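Local coordinates for putative cell adhesion protein (PDB 4DGU) that is a putative cell adhesion protein of the fimbrillin-like family, probably a building block of bacterial pili, and binds zinc ions, at residues Q192-N195 with A196-I200; T202-G206 with G207-K211; L218-K221 with A222-L226. All blocks are in the same frame, centred on the assembly; numbering follows the deposited sequence.

Contact 1: residues Q192-N195 with A196-I200; sequences QKIN and AGEEI. With ZN (zinc ion), chain F.
Asn195 and Glu198 grip each other twice at the ends of a type II beta turn. Glu198 OE1 takes the N-H of Asn195 at 2.8 Å, a nearly straight bond (168°) that meets the oxygen close to its C-O axis, while Glu198 N donates a hydrogen bond to Asn195 O at 3.0 Å from above that carbonyl's plane. With CG anti to its backbone N (chi1 -158°) and the chain extended beyond, Glu198 can carry its carboxylate back past the turn to Asn195, whose side-chain amide plane is turned only 18° from that of the carboxylate. Gly197 supplies the positive phi of the turn's third position. Ile194 CD1 meets Ile200 CD1 at 3.9 Å, the two side chains crossing at about a right angle and both resting on Leu152. Asp217 accepts from Ala196 N and forms a salt bridge with Lys193 NZ. Glu199, pointing away, binds zinc through OE2 at 2.2 Å, with a water and Glu137 of the second subunit as further ligands. A carboxylate held by zinc, Lys211 and Lys233 of the second subunit is probably kept ionised, so the residue just past the turn presents a charged ligand for a metal bridge between subunits.

Contact 2: residues T202-G206 with G207-K211; sequences TITVG and GVTQK
Ile203 and Gln210 form the hydrogen-bonded pair of this antiparallel hairpin, and each satisfies both backbone groups of the other. Ile203 N donates to Gln210 O at 2.9 Å, with an angle of 163° at the hydrogen; the return bond, from Gln210 N to Ile203 O, has the same length. Both carbonyls have a second, softer guest: Thr202 CA lies 3.3 Å from Gln210 O in a CA-H...O contact, and Thr209 CA makes the same kind of contact with Ile203 O. Nearer the tip, Val205 N donates to Val208 O at 3.1 Å, whereas the reverse bond, Val208 N to Val205 O, is weak at 3.5 Å. The backbone bonding therefore slackens toward the turn, where Gly206 and Gly207 both take positive phi.

Thr202 and Thr204 turn backbone groups to Glu149 and Lys147 of the adjoining strand 147-159, and Lys211 makes backbone bonds to the second subunit. On the face carrying the threonines, Thr204 and Thr209 lie side by side, pointing the same way. Their hydroxyls do not pair across the strands: with OG1 of Thr209 between N and the carbonyl carbon (chi1 71°), its methyl CG2 is the group turned to Thr204, close to OG1 at 3.1 Å. On the other face Ile203 CG2 lies against Gln210 CB at 3.8 Å; beyond it, Ile203 packs on Val148 of its own chain and Gly236 of the second subunit.

Two strands joined through two consecutive glycines in left-handed conformation make a tight beta hairpin, its bend close to a type I' turn, here projecting at the edge of the chain's own antiparallel sheet.

Contact 3: residues L218-K221 with A222-L226; sequences LDLK and AGSTL
Leu226 packs against two leucines of the preceding strand and loop, and its CD1 methyl does most of the touching. It meets Leu218 CD1 at 3.8 Å and Leu220 CD2 at 3.9 Å, but the two approaches differ: Leu218 comes in at a slant, whereas Leu220 crosses Leu226 at about a right angle. Leu226 reaches them because its CG is anti to the backbone N (chi1 -152°), which swings the branch back over the first segment. The other branch of Leu226 also brushes Leu220, CD2 lying 4.2 Å from Leu220 CD1, so the fork of one leucine is set against the fork of the other.

Toward the bend the contact turns polar. Ser224 OG lies beside its own backbone N (chi1 -79°) and receives the N-H of Lys221 at 3.2 Å in an almost straight line, 177°. The buried hydroxyl thus accepts from Lys221 N and also bonds to the carbonyl oxygen of Asn242 of the second subunit. Ser224 N, meanwhile, closes the type II turn by donating to Lys221 O at 3.2 Å from above the carbonyl plane. Gly223 takes the positive phi of the turn's third position.

This turn passes the chain from one sheet to another. Before it, strand 218-219 pairs antiparallel with strand 193-194, and Leu220 rests on Val130 of strand 120-135. Beyond the turn, strand 225-230 runs parallel to strand 120-135, Thr225 touches helix 30-33, and Thr225 and Leu226 pair antiparallel with a strand of the second subunit, which continues the sheet across the interface.

The three contacts follow one another along the chain, each a short reversal, and all touch the second subunit. Contacts 1 and 3, with centres about 12 Å apart, are stitched together by a two-stranded sheet: Ile194 O lies 2.8 Å from Leu218 N and Gln192 O 3.1 Å from Leu220 N, both probable hydrogen bonds, while Ile194 CD1 packs on Leu220 CD1 at 3.7 Å. Contact 2, its centre about 19 Å from that of contact 1, joins it through the 2.8 Å salt bridge from Lys211 NZ to Glu199 OE1, beside the intersubunit zinc. Contacts 2 and 3 do not touch; their nearest atoms are about 11 Å apart.

Contact 1: residues Q192-N195 with A196-I200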
loop_
_atom_site.group_PDB
_atom_site.type_symbol
_atom_site.label_atom_id
_atom_site.label_comp_id
_atom_site.label_asym_id
_atom_site.label_seq_id
_atom_site.Cartn_x
_atom_site.Cartn_y
_atom_site.Cartn_z
ATOM N N GLN A 192 11.305 0.355 -14.787
ATOM C CA GLN A 192 10.627 -0.890 -15.119
ATOM C C GLN A 192 9.835 -1.381 -13.926
ATOM O O GLN A 192 10.099 -0.970 -12.792
ATOM C CB GLN A 192 11.641 -1.967 -15.556
ATOM C CG GLN A 192 12.741 -2.248 -14.528
ATOM C CD GLN A 192 13.924 -2.951 -15.127
ATOM O OE1 GLN A 192 13.947 -4.161 -15.267
ATOM N NE2 GLN A 192 14.935 -2.207 -15.498
ATOM N N LYS A 193 8.906 -2.303 -14.174
ATOM C CA LYS A 193 8.123 -2.914 -13.134
ATOM C C LYS A 193 8.866 -4.113 -12.546
ATOM O O LYS A 193 9.325 -4.996 -13.274
ATOM C CB LYS A 193 6.733 -3.325 -13.669
ATOM C CG LYS A 193 5.888 -4.138 -12.683
ATOM C CD LYS A 193 4.626 -3.414 -12.288
ATOM C CE LYS A 193 3.840 -4.180 -11.252
ATOM N NZ LYS A 193 3.063 -5.328 -11.830
ATOM N N ILE A 194 8.944 -4.146 -11.210
ATOM C CA ILE A 194 9.473 -5.289 -10.452
ATOM C C ILE A 194 8.260 -5.898 -9.760
ATOM O O ILE A 194 7.540 -5.181 -9.074
ATOM C CB ILE A 194 10.585 -4.889 -9.447
ATOM C CG1 ILE A 194 11.823 -4.277 -10.145
ATOM C CG2 ILE A 194 10.967 -6.100 -8.575
ATOM C CD1 ILE A 194 12.746 -3.546 -9.197
ATOM N N ASN A 195 8.009 -7.185 -9.969
ATOM C CA ASN A 195 6.870 -7.876 -9.339
ATOM C C ASN A 195 7.192 -8.341 -7.916
ATOM O O ASN A 195 8.350 -8.643 -7.605
ATOM C CB ASN A 195 6.440 -9.084 -10.174
ATOM C CG ASN A 195 6.093 -8.739 -11.597
ATOM O OD1 ASN A 195 5.356 -7.790 -11.886
ATOM N ND2 ASN A 195 6.625 -9.511 -12.519
ATOM N N ALA A 196 6.154 -8.406 -7.062
ATOM C CA ALA A 196 6.225 -8.914 -5.684
ATOM C C ALA A 196 6.724 -10.343 -5.708
ATOM O O ALA A 196 6.289 -11.146 -6.552
ATOM C CB ALA A 196 4.865 -8.836 -5.026
ATOM N N GLY A 197 7.730 -10.613 -4.878
ATOM C CA GLY A 197 8.359 -11.927 -4.800
ATOM C C GLY A 197 9.302 -12.263 -5.947
ATOM O O GLY A 197 9.747 -13.412 -6.058
ATOM N N GLU A 198 9.608 -11.290 -6.821
ATOM C CA GLU A 198 10.514 -11.513 -7.957
ATOM C C GLU A 198 11.926 -11.574 -7.380
ATOM O O GLU A 198 12.347 -10.651 -6.674
ATOM C CB GLU A 198 10.347 -10.412 -9.039
ATOM C CG GLU A 198 10.803 -10.780 -10.452
ATOM C CD GLU A 198 10.539 -9.767 -11.572
ATOM O OE1 GLU A 198 9.838 -8.750 -11.345
ATOM O OE2 GLU A 198 11.026 -10.011 -12.700
ATOM N N GLU A 199 12.614 -12.704 -7.609
ATOM C CA GLU A 199 13.952 -12.978 -7.078
ATOM C C GLU A 199 15.003 -12.328 -7.948
ATOM O O GLU A 199 15.802 -13.016 -8.580
ATOM C CB GLU A 199 14.182 -14.489 -6.969
ATOM C CG GLU A 199 13.038 -15.211 -6.283
ATOM C CD GLU A 199 13.183 -16.714 -6.203
ATOM O OE1 GLU A 199 14.295 -17.220 -6.465
ATOM O OE2 GLU A 199 12.176 -17.393 -5.911
ATOM N N ILE A 200 15.030 -10.994 -7.944
ATOM C CA ILE A 200 15.916 -10.202 -8.776
ATOM C C ILE A 200 17.316 -10.029 -8.172
ATOM O O ILE A 200 18.271 -9.870 -8.925
ATOM C CB ILE A 200 15.290 -8.828 -9.166
ATOM C CG1 ILE A 200 14.939 -7.970 -7.958
ATOM C CG2 ILE A 200 14.073 -9.015 -10.062
ATOM C CD1 ILE A 200 15.113 -6.460 -8.212
HETATM ZN ZN ZN F . 12.536 -19.101 -4.601
HETATM O O HOH W 1 14.120 -19.045 -2.954
#

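Contact 2: residues T202-G206 with G207-K211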
loop_
_atom_site.group_PDB
_atom_site.type_symbol
_atom_site.label_atom_id
_atom_site.label_comp_id
_atom_site.label_asym_id
_atom_site.label_seq_id
_atom_site.Cartn_x
_atom_site.Cartn_y
_atom_site.Cartn_z
ATOM N N THR A 202 20.764 -10.855 -5.512
ATOM C CA THR A 202 21.691 -11.818 -4.929
ATOM C C THR A 202 22.754 -11.078 -4.145
ATOM O O THR A 202 23.185 -10.000 -4.542
ATOM C CB THR A 202 22.342 -12.784 -5.969
ATOM O OG1 THR A 202 22.880 -12.062 -7.077
ATOM C CG2 THR A 202 21.402 -13.840 -6.478
ATOM N N ILE A 203 23.151 -11.663 -3.013
ATOM C CA ILE A 203 24.227 -11.178 -2.168
ATOM C C ILE A 203 25.216 -12.345 -2.011
ATOM O O ILE A 203 24.824 -13.447 -1.606
ATOM C CB ILE A 203 23.796 -10.526 -0.820
ATOM C CG1 ILE A 203 25.026 -10.075 -0.008
ATOM C CG2 ILE A 203 22.850 -11.409 -0.001
ATOM C CD1 ILE A 203 24.806 -8.975 0.893
ATOM N N THR A 204 26.474 -12.103 -2.401
ATOM C CA THR A 204 27.555 -13.070 -2.349
ATOM C C THR A 204 28.621 -12.579 -1.361
ATOM O O THR A 204 29.128 -11.463 -1.485
ATOM C CB THR A 204 28.119 -13.307 -3.765
ATOM O OG1 THR A 204 27.052 -13.634 -4.653
ATOM C CG2 THR A 204 29.183 -14.400 -3.805
ATOM N N VAL A 205 28.949 -13.410 -0.372
ATOM C CA VAL A 205 29.988 -13.094 0.608
ATOM C C VAL A 205 30.651 -14.420 0.984
ATOM O O VAL A 205 30.002 -15.314 1.534
ATOM C CB VAL A 205 29.516 -12.237 1.829
ATOM C CG1 VAL A 205 28.394 -12.902 2.621
ATOM C CG2 VAL A 205 30.687 -11.840 2.729
ATOM N N GLY A 206 31.915 -14.544 0.589
ATOM C CA GLY A 206 32.728 -15.732 0.807
ATOM C C GLY A 206 32.189 -16.934 0.061
ATOM O O GLY A 206 31.910 -17.967 0.683
ATOM N N GLY A 207 31.985 -16.759 -1.253
ATOM C CA GLY A 207 31.450 -17.769 -2.167
ATOM C C GLY A 207 30.121 -18.395 -1.759
ATOM O O GLY A 207 29.843 -19.545 -2.122
ATOM N N VAL A 208 29.313 -17.655 -0.961
ATOM C CA VAL A 208 27.997 -18.076 -0.462
ATOM C C VAL A 208 26.984 -17.039 -0.916
ATOM O O VAL A 208 27.101 -15.865 -0.550
ATOM C CB VAL A 208 27.956 -18.294 1.080
ATOM C CG1 VAL A 208 26.556 -18.693 1.546
ATOM C CG2 VAL A 208 28.980 -19.337 1.522
ATOM N N THR A 209 26.010 -17.468 -1.729
ATOM C CA THR A 209 25.004 -16.561 -2.272
ATOM C C THR A 209 23.674 -16.738 -1.568
ATOM O O THR A 209 23.284 -17.847 -1.210
ATOM C CB THR A 209 24.836 -16.709 -3.808
ATOM O OG1 THR A 209 24.186 -17.944 -4.113
ATOM C CG2 THR A 209 26.155 -16.620 -4.569
ATOM N N GLN A 210 22.983 -15.614 -1.370
ATOM C CA GLN A 210 21.649 -15.547 -0.785
ATOM C C GLN A 210 20.780 -14.720 -1.700
ATOM O O GLN A 210 21.291 -13.878 -2.443
ATOM C CB GLN A 210 21.673 -14.979 0.631
ATOM C CG GLN A 210 22.265 -15.946 1.641
ATOM C CD GLN A 210 21.487 -15.939 2.913
ATOM O OE1 GLN A 210 20.550 -16.733 3.097
ATOM N NE2 GLN A 210 21.837 -15.005 3.798
ATOM N N LYS A 211 19.480 -15.001 -1.700
ATOM C CA LYS A 211 18.535 -14.269 -2.536
ATOM C C LYS A 211 18.002 -13.043 -1.796
ATOM O O LYS A 211 17.894 -13.032 -0.567
ATOM C CB LYS A 211 17.383 -15.189 -2.982
ATOM C CG LYS A 211 17.840 -16.314 -3.914
ATOM C CD LYS A 211 16.758 -17.354 -4.100
ATOM C CE LYS A 211 17.068 -18.315 -5.216
ATOM N NZ LYS A 211 15.955 -19.278 -5.424
#

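Contact 3: residues L218-K221 with A222-L226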
loop_
_atom_site.group_PDB
_atom_site.type_symbol
_atom_site.label_atom_id
_atom_site.label_comp_id
_atom_site.label_asym_id
_atom_site.label_seq_id
_atom_site.Cartn_x
_atom_site.Cartn_y
_atom_site.Cartn_z
ATOM N N LEU A 218 6.699 -2.925 -7.651
ATOM C CA LEU A 218 7.357 -1.610 -7.774
ATOM C C LEU A 218 7.405 -1.221 -9.208
ATOM O O LEU A 218 8.216 -1.761 -9.943
ATOM C CB LEU A 218 8.787 -1.609 -7.183
ATOM C CG LEU A 218 8.954 -1.947 -5.703
ATOM C CD1 LEU A 218 10.360 -2.462 -5.427
ATOM C CD2 LEU A 218 8.641 -0.755 -4.825
ATOM N N ASP A 219 6.510 -0.329 -9.626
ATOM C CA ASP A 219 6.432 0.148 -10.998
ATOM C C ASP A 219 7.267 1.427 -11.066
ATOM O O ASP A 219 6.737 2.539 -10.945
ATOM C CB ASP A 219 4.958 0.368 -11.409
ATOM C CG ASP A 219 4.697 0.513 -12.910
ATOM O OD1 ASP A 219 5.633 0.254 -13.716
ATOM O OD2 ASP A 219 3.549 0.866 -13.282
ATOM N N LEU A 220 8.595 1.246 -11.175
ATOM C CA LEU A 220 9.579 2.326 -11.108
ATOM C C LEU A 220 9.467 3.299 -12.260
ATOM O O LEU A 220 9.217 2.900 -13.397
ATOM C CB LEU A 220 11.006 1.776 -11.045
ATOM C CG LEU A 220 11.318 0.733 -9.925
ATOM C CD1 LEU A 220 12.630 0.038 -10.226
ATOM C CD2 LEU A 220 11.337 1.368 -8.526
ATOM N N LYS A 221 9.613 4.592 -11.947
ATOM C CA LYS A 221 9.551 5.687 -12.904
ATOM C C LYS A 221 10.640 6.725 -12.550
ATOM O O LYS A 221 11.429 6.501 -11.635
ATOM C CB LYS A 221 8.142 6.326 -12.890
ATOM C CG LYS A 221 6.971 5.412 -13.266
ATOM C CD LYS A 221 6.884 5.118 -14.756
ATOM C CE LYS A 221 5.918 4.007 -15.067
ATOM N NZ LYS A 221 4.504 4.429 -14.918
ATOM N N ALA A 222 10.692 7.845 -13.286
ATOM C CA ALA A 222 11.603 8.944 -13.000
ATOM C C ALA A 222 11.331 9.463 -11.582
ATOM O O ALA A 222 10.162 9.574 -11.165
ATOM C CB ALA A 222 11.418 10.053 -14.020
ATOM N N GLY A 223 12.416 9.711 -10.852
ATOM C CA GLY A 223 12.363 10.200 -9.479
ATOM C C GLY A 223 12.376 9.099 -8.438
ATOM O O GLY A 223 12.467 9.405 -7.251
ATOM N N SER A 224 12.257 7.819 -8.867
ATOM C CA SER A 224 12.210 6.643 -7.988
ATOM C C SER A 224 13.561 6.294 -7.438
ATOM O O SER A 224 14.601 6.558 -8.056
ATOM C CB SER A 224 11.662 5.407 -8.716
ATOM O OG SER A 224 10.251 5.373 -8.860
ATOM N N THR A 225 13.532 5.634 -6.295
ATOM C CA THR A 225 14.731 5.121 -5.660
ATOM C C THR A 225 14.442 3.696 -5.280
ATOM O O THR A 225 13.323 3.367 -4.904
ATOM C CB THR A 225 15.186 5.964 -4.441
ATOM O OG1 THR A 225 15.066 7.358 -4.731
ATOM C CG2 THR A 225 16.617 5.660 -4.041
ATOM N N LEU A 226 15.459 2.866 -5.370
ATOM C CA LEU A 226 15.420 1.457 -5.038
ATOM C C LEU A 226 16.381 1.193 -3.902
ATOM O O LEU A 226 17.524 1.629 -3.950
ATOM C CB LEU A 226 15.815 0.672 -6.302
ATOM C CG LEU A 226 15.271 -0.748 -6.478
ATOM C CD1 LEU A 226 13.703 -0.801 -6.352
ATOM C CD2 LEU A 226 15.739 -1.300 -7.813
#